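Local coordinates for bazooka, isoform C,LD29223p (Drosophila melanogaster, PDB 5OAK), which is a cell-polarity protein whose first PDZ domain, studied here as an engineered fusion, binds the C-terminal PDZ-binding motif of Par-6 and which may bind acidic phospholipids, at residues G47-D52 against L84-L89; E57-K62 against R76-S81. All coordinates share one frame; numbering follows the deposited sequence. Where two conformers were deposited one is given.

Contact 1 (G47-D52 against L84-L89); sequences GRLRRD and LRVRVL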
loop_
_atom_site.group_PDB
_atom_site.type_symbol
_atom_site.label_atom_id
_atom_site.label_comp_id
_atom_site.label_asym_id
_atom_site.label_seq_id
_atom_site.Cartn_x
_atom_site.Cartn_y
_atom_site.Cartn_z
ATOM N N GLY A 47 -0.796 -11.844 -1.550
ATOM C CA GLY A 47 -2.045 -11.102 -1.628
ATOM C C GLY A 47 -2.333 -10.513 -2.995
ATOM O O GLY A 47 -3.356 -9.830 -3.162
ATOM N N ARG A 48 -1.474 -10.811 -3.963
ATOM C CA ARG A 48 -1.654 -10.464 -5.385
ATOM C C ARG A 48 -1.356 -9.009 -5.714
ATOM O O ARG A 48 -1.788 -8.505 -6.733
ATOM C CB ARG A 48 -3.059 -10.845 -5.896
ATOM C CG ARG A 48 -3.429 -12.300 -5.565
ATOM C CD ARG A 48 -4.662 -12.762 -6.395
ATOM N NE ARG A 48 -4.640 -12.210 -7.760
ATOM C CZ ARG A 48 -4.180 -12.835 -8.839
ATOM N NH1 ARG A 48 -4.203 -12.208 -10.004
ATOM N NH2 ARG A 48 -3.713 -14.081 -8.761
ATOM N N LEU A 49 -0.575 -8.351 -4.869
ATOM C CA LEU A 49 -0.023 -7.040 -5.206
ATOM C C LEU A 49 1.008 -7.203 -6.327
ATOM O O LEU A 49 1.798 -8.173 -6.335
ATOM C CB LEU A 49 0.649 -6.406 -3.982
ATOM C CG LEU A 49 -0.221 -5.584 -3.062
ATOM C CD1 LEU A 49 0.649 -5.116 -1.928
ATOM C CD2 LEU A 49 -0.820 -4.329 -3.711
ATOM N N ARG A 50 1.033 -6.260 -7.257
ATOM C CA ARG A 50 1.960 -6.275 -8.394
ATOM C C ARG A 50 2.567 -4.912 -8.650
ATOM O O ARG A 50 1.954 -3.881 -8.347
ATOM C CB ARG A 50 1.249 -6.742 -9.645
ATOM C CG ARG A 50 0.799 -8.174 -9.512
ATOM C CD ARG A 50 0.598 -8.811 -10.818
ATOM N NE ARG A 50 -0.654 -8.376 -11.394
ATOM C CZ ARG A 50 -1.830 -8.949 -11.163
ATOM N NH1 ARG A 50 -1.926 -9.986 -10.333
ATOM N NH2 ARG A 50 -2.909 -8.479 -11.780
ATOM N N ARG A 51 3.775 -4.916 -9.214
ATOM C CA ARG A 51 4.403 -3.694 -9.689
ATOM C C ARG A 51 3.417 -2.883 -10.558
ATOM O O ARG A 51 2.667 -3.453 -11.369
ATOM C CB ARG A 51 5.674 -4.023 -10.463
ATOM C CG ARG A 51 6.347 -2.789 -11.053
ATOM C CD ARG A 51 7.698 -3.105 -11.691
ATOM N NE ARG A 51 8.178 -1.984 -12.508
ATOM C CZ ARG A 51 8.807 -0.888 -12.056
ATOM N NH1 ARG A 51 9.061 -0.714 -10.750
ATOM N NH2 ARG A 51 9.196 0.042 -12.932
ATOM N N ASP A 52 3.442 -1.563 -10.376
ATOM C CA ASP A 52 2.568 -0.601 -11.073
ATOM C C ASP A 52 1.089 -0.604 -10.604
ATOM O O ASP A 52 0.299 0.195 -11.112
ATOM C CB ASP A 52 2.648 -0.783 -12.606
ATOM C CG ASP A 52 4.023 -0.444 -13.166
ATOM O OD1 ASP A 52 4.650 0.518 -12.679
ATOM O OD2 ASP A 52 4.479 -1.156 -14.094
ATOM N N LEU A 84 -4.291 -6.287 6.060
ATOM C CA LEU A 84 -4.483 -5.069 5.284
ATOM C C LEU A 84 -5.421 -5.365 4.136
ATOM O O LEU A 84 -5.124 -6.235 3.298
ATOM C CB LEU A 84 -3.162 -4.563 4.702
ATOM C CG LEU A 84 -1.957 -4.412 5.627
ATOM C CD1 LEU A 84 -0.779 -3.865 4.838
ATOM C CD2 LEU A 84 -2.286 -3.496 6.756
ATOM N N ARG A 85 -6.496 -4.626 4.060
ATOM C CA ARG A 85 -7.421 -4.680 2.933
ATOM C C ARG A 85 -7.044 -3.519 2.025
ATOM O O ARG A 85 -7.193 -2.360 2.410
ATOM C CB ARG A 85 -8.868 -4.588 3.420
ATOM C CG ARG A 85 -9.222 -5.806 4.280
ATOM C CD ARG A 85 -10.478 -5.648 5.107
ATOM N NE ARG A 85 -10.480 -4.463 5.966
ATOM C CZ ARG A 85 -9.817 -4.342 7.118
ATOM N NH1 ARG A 85 -9.022 -5.333 7.581
ATOM N NH2 ARG A 85 -9.932 -3.203 7.793
ATOM N N VAL A 86 -6.528 -3.821 0.843
ATOM C CA VAL A 86 -5.897 -2.794 0.009
ATOM C C VAL A 86 -6.613 -2.705 -1.306
ATOM O O VAL A 86 -6.734 -3.714 -2.017
ATOM C CB VAL A 86 -4.412 -3.200 -0.213
ATOM C CG1 VAL A 86 -3.658 -2.151 -1.004
ATOM C CG2 VAL A 86 -3.727 -3.428 1.139
ATOM N N ARG A 87 -7.123 -1.536 -1.653
ATOM C CA ARG A 87 -7.825 -1.410 -2.926
ATOM C C ARG A 87 -6.881 -0.845 -3.964
ATOM O O ARG A 87 -6.240 0.197 -3.701
ATOM C CB ARG A 87 -9.059 -0.490 -2.780
ATOM C CG ARG A 87 -9.843 -0.434 -4.070
ATOM C CD ARG A 87 -11.264 0.169 -3.819
ATOM N NE ARG A 87 -11.204 1.517 -3.274
ATOM C CZ ARG A 87 -11.108 2.650 -3.976
ATOM N NH1 ARG A 87 -11.037 2.606 -5.311
ATOM N NH2 ARG A 87 -11.047 3.842 -3.317
ATOM N N VAL A 88 -6.732 -1.542 -5.103
ATOM C CA VAL A 88 -5.770 -1.109 -6.109
ATOM C C VAL A 88 -6.411 -0.921 -7.504
ATOM O O VAL A 88 -7.383 -1.589 -7.837
ATOM C CB VAL A 88 -4.555 -2.101 -6.251
ATOM C CG1 VAL A 88 -3.858 -2.292 -4.908
ATOM C CG2 VAL A 88 -4.989 -3.443 -6.820
ATOM N N LEU A 89 -5.811 -0.039 -8.302
ATOM C CA LEU A 89 -6.001 -0.054 -9.752
ATOM C C LEU A 89 -4.789 -0.701 -10.366
ATOM O O LEU A 89 -3.659 -0.288 -10.064
ATOM C CB LEU A 89 -6.135 1.367 -10.302
ATOM C CG LEU A 89 -7.447 2.067 -10.111
ATOM C CD1 LEU A 89 -7.391 3.497 -10.705
ATOM C CD2 LEU A 89 -8.575 1.238 -10.762
#
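Asp52 is tied by a backbone hydrogen bond to Val35, and across the contact its carbonyl comes close to the end of strand 83-89. Asp52 O lies 4.1 Å from Leu89 O. Both are acceptors, so this is mere proximity. The main contact is apolar and is made by Leu49. Its CD2 methyl lies 3.8 Å from Val88 CG1. The same methyl is 4.5 Å from Val86 CG1, a looser touch. Val86 and Val88 are two residues apart on the strand, and both direct their side chains at the loop. Their CG1 methyls therefore form a short row, which Leu49 CD2 meets. With CG beside the backbone N (chi1 -88°), the tip of Leu49 bends closer to the strand than the direction of its CB would suggest. The leucine and Val88 side chains cross at a slant.

The backbone sets up this meeting. Arg48, the first residue past helix 43-46, has positive phi and completes a Schellman motif, and the chain then runs extended through Leu49. From Leu49 to Asp52 it heads 36° away from the direction of Val86 to Leu89. Leu49 and Val88 have CA atoms 8.3 Å apart, too far for strand pairing. The loop finds polar partners elsewhere: Arg50 N bonds Asp53 OD2, and Arg48 O accepts a bond from Arg90 NH1. Leu49 also packs on Leu9 and Ile11 of strand 7-12, while Val86 and Val88 reach Ile55.

Both segments belong to the Bazooka PDZ domain, so this is native packing inside one domain. The loop joining helix 43-46 to strand 54-58 covers one face of the sheet here. Dispersion and the burial of methyl groups hold the two segments together, while directional bonds to other residues fix the course of the loop.

Contact 2 (E57-K62 against R76-S81); sequences EINGIK and RRALES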
loop_
_atom_site.group_PDB
_atom_site.type_symbol
_atom_site.label_atom_id
_atom_site.label_comp_id
_atom_site.label_asym_id
_atom_site.label_seq_id
_atom_site.Cartn_x
_atom_site.Cartn_y
_atom_site.Cartn_z
ATOM N N GLU A 57 -6.627 2.847 -1.266
ATOM C CA GLU A 57 -7.347 2.771 0.008
ATOM C C GLU A 57 -6.748 1.665 0.844
ATOM O O GLU A 57 -6.394 0.591 0.292
ATOM C CB GLU A 57 -8.851 2.519 -0.258
ATOM C CG GLU A 57 -9.759 2.474 0.948
ATOM C CD GLU A 57 -11.230 2.329 0.543
ATOM O OE1 GLU A 57 -12.087 1.981 1.384
ATOM O OE2 GLU A 57 -11.534 2.571 -0.640
ATOM N N ILE A 58 -6.627 1.897 2.154
ATOM C CA ILE A 58 -6.089 0.869 3.050
ATOM C C ILE A 58 -6.999 0.765 4.245
ATOM O O ILE A 58 -7.220 1.759 4.927
ATOM C CB ILE A 58 -4.641 1.181 3.514
ATOM C CG1 ILE A 58 -3.736 1.304 2.280
ATOM C CG2 ILE A 58 -4.131 0.026 4.456
ATOM C CD1 ILE A 58 -2.355 1.744 2.622
ATOM N N ASN A 59 -7.553 -0.429 4.476
ATOM C CA ASN A 59 -8.449 -0.675 5.614
ATOM C C ASN A 59 -9.542 0.388 5.681
ATOM O O ASN A 59 -9.867 0.944 6.746
ATOM C CB ASN A 59 -7.672 -0.770 6.935
ATOM C CG ASN A 59 -6.892 -2.046 7.016
ATOM O OD1 ASN A 59 -6.987 -2.848 6.123
ATOM N ND2 ASN A 59 -6.129 -2.252 8.067
ATOM N N GLY A 60 -10.095 0.691 4.511
ATOM C CA GLY A 60 -11.227 1.601 4.408
ATOM C C GLY A 60 -10.918 3.085 4.405
ATOM O O GLY A 60 -11.832 3.902 4.234
ATOM N N ILE A 61 -9.640 3.434 4.530
ATOM C CA ILE A 61 -9.207 4.838 4.583
ATOM C C ILE A 61 -8.727 5.194 3.164
ATOM O O ILE A 61 -7.704 4.671 2.676
ATOM C CB ILE A 61 -8.109 5.100 5.606
ATOM C CG1 ILE A 61 -8.559 4.660 7.008
ATOM C CG2 ILE A 61 -7.689 6.585 5.571
ATOM C CD1 ILE A 61 -9.866 5.260 7.431
ATOM N N LYS A 62 -9.481 6.048 2.486
ATOM C CA LYS A 62 -9.112 6.503 1.143
ATOM C C LYS A 62 -7.856 7.353 1.183
ATOM O O LYS A 62 -7.746 8.308 1.993
ATOM C CB LYS A 62 -10.269 7.267 0.596
ATOM C CG LYS A 62 -11.339 6.285 0.208
ATOM C CD LYS A 62 -12.533 6.966 -0.426
ATOM C CE LYS A 62 -13.711 5.987 -0.475
ATOM N NZ LYS A 62 -14.886 6.613 -1.123
ATOM N N ARG A 76 1.050 3.366 9.192
ATOM C CA ARG A 76 1.510 2.912 10.507
ATOM C C ARG A 76 0.341 2.369 11.308
ATOM O O ARG A 76 0.449 1.334 11.972
ATOM C CB ARG A 76 2.189 4.057 11.277
ATOM C CG ARG A 76 3.564 4.414 10.728
ATOM C CD ARG A 76 4.315 5.466 11.580
ATOM N NE ARG A 76 5.375 6.092 10.798
ATOM C CZ ARG A 76 5.272 7.303 10.238
ATOM N NH1 ARG A 76 4.171 8.049 10.411
ATOM N NH2 ARG A 76 6.283 7.783 9.520
ATOM N N ARG A 77 -0.785 3.051 11.260
ATOM C CA ARG A 77 -1.972 2.566 11.943
ATOM C C ARG A 77 -2.455 1.209 11.420
ATOM O O ARG A 77 -2.738 0.286 12.202
ATOM C CB ARG A 77 -3.102 3.588 11.839
ATOM C CG ARG A 77 -2.968 4.705 12.788
ATOM C CD ARG A 77 -4.359 5.372 12.905
ATOM N NE ARG A 77 -4.392 6.335 13.992
ATOM C CZ ARG A 77 -4.644 7.625 13.838
ATOM N NH1 ARG A 77 -4.919 8.096 12.640
ATOM N NH2 ARG A 77 -4.643 8.437 14.890
ATOM N N ALA A 78 -2.511 1.065 10.105
ATOM C CA ALA A 78 -2.970 -0.168 9.506
ATOM C C ALA A 78 -2.047 -1.314 9.877
ATOM O O ALA A 78 -2.505 -2.472 9.996
ATOM C CB ALA A 78 -3.029 -0.024 7.975
ATOM N N LEU A 79 -0.744 -1.022 10.025
ATOM C CA LEU A 79 0.226 -2.080 10.343
ATOM C C LEU A 79 0.105 -2.547 11.785
ATOM O O LEU A 79 0.773 -3.535 12.169
ATOM C CB LEU A 79 1.674 -1.627 10.047
ATOM C CG LEU A 79 1.938 -1.534 8.529
ATOM C CD1 LEU A 79 3.223 -0.778 8.272
ATOM C CD2 LEU A 79 1.935 -2.914 7.831
ATOM N N GLU A 80 -0.752 -1.903 12.580
ATOM C CA GLU A 80 -1.106 -2.435 13.893
ATOM C C GLU A 80 -2.173 -3.497 13.808
ATOM O O GLU A 80 -2.443 -4.162 14.817
ATOM C CB GLU A 80 -1.589 -1.314 14.848
ATOM C CG GLU A 80 -0.506 -0.269 15.148
ATOM C CD GLU A 80 0.614 -0.780 16.049
ATOM O OE1 GLU A 80 0.412 -1.780 16.781
ATOM O OE2 GLU A 80 1.694 -0.151 16.044
ATOM N N SER A 81 -2.804 -3.660 12.638
ATOM C CA SER A 81 -3.907 -4.619 12.542
ATOM C C SER A 81 -3.455 -5.952 11.923
ATOM O O SER A 81 -2.341 -6.074 11.383
ATOM C CB SER A 81 -5.068 -4.025 11.759
ATOM O OG SER A 81 -4.731 -3.999 10.398
#
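Ile58 and Ala78 make the apolar part of this contact. Ile58 CG2 lies 3.7 Å from Ala78 CB, so the branch methyl of the strand residue meets the small side chain of the helix. With CG1 of Ile58 beside the backbone N (chi1 -59°), CG2 is the branch that faces Ala78. Ala78 CB also lies 3.8 Å from Asn59 ND2, and the amide end thus passes alongside the helix residue. Ile58 packs on Leu75 as well, one turn earlier in helix 68-78.

The polar part gathers around Asn59 and Ser81. Asn59 OD1 accepts a hydrogen bond of 2.8 Å from Arg85 N, and its ND2 makes a weak one to Glu83 O. This two-sided hold on strand 83-89 should fix the amide's rotation. Asn59 ND2 and Ser81 OG are 3.2 Å apart. Ser81 OG has Ala78 O and Glu83 O within reach.

Turns shape both sides. A type I' turn from Ile58 to Ile61 links two short strands as a tight hairpin, and a type I turn from Ala78 to Ser81 carries the chain off the C-terminal end of the helix. In the PDZ fold, this places the second helix, which flanks the peptide-binding groove, against the sheet.

Contact 1 and contact 2 share one sheet within the Bazooka PDZ domain. Their centres are about 13 Å apart, and contact 2 is nested in the chain loop that contact 1 closes. Strands 54-58 and 83-89 are neighbours and join them directly. The bond that Asn59 receives from strand 83-89 is one such tie. In the conformer given for Glu57, Arg87 NE and Glu57 OE2 form a second, a salt bridge of 2.9 Å. Helix 68-78 leads on to strand 83-89. In PDZ domains the groove for C-terminal peptides lies between this helix and the strand corresponding to 21-25, so contact 2 is the one involving a groove element.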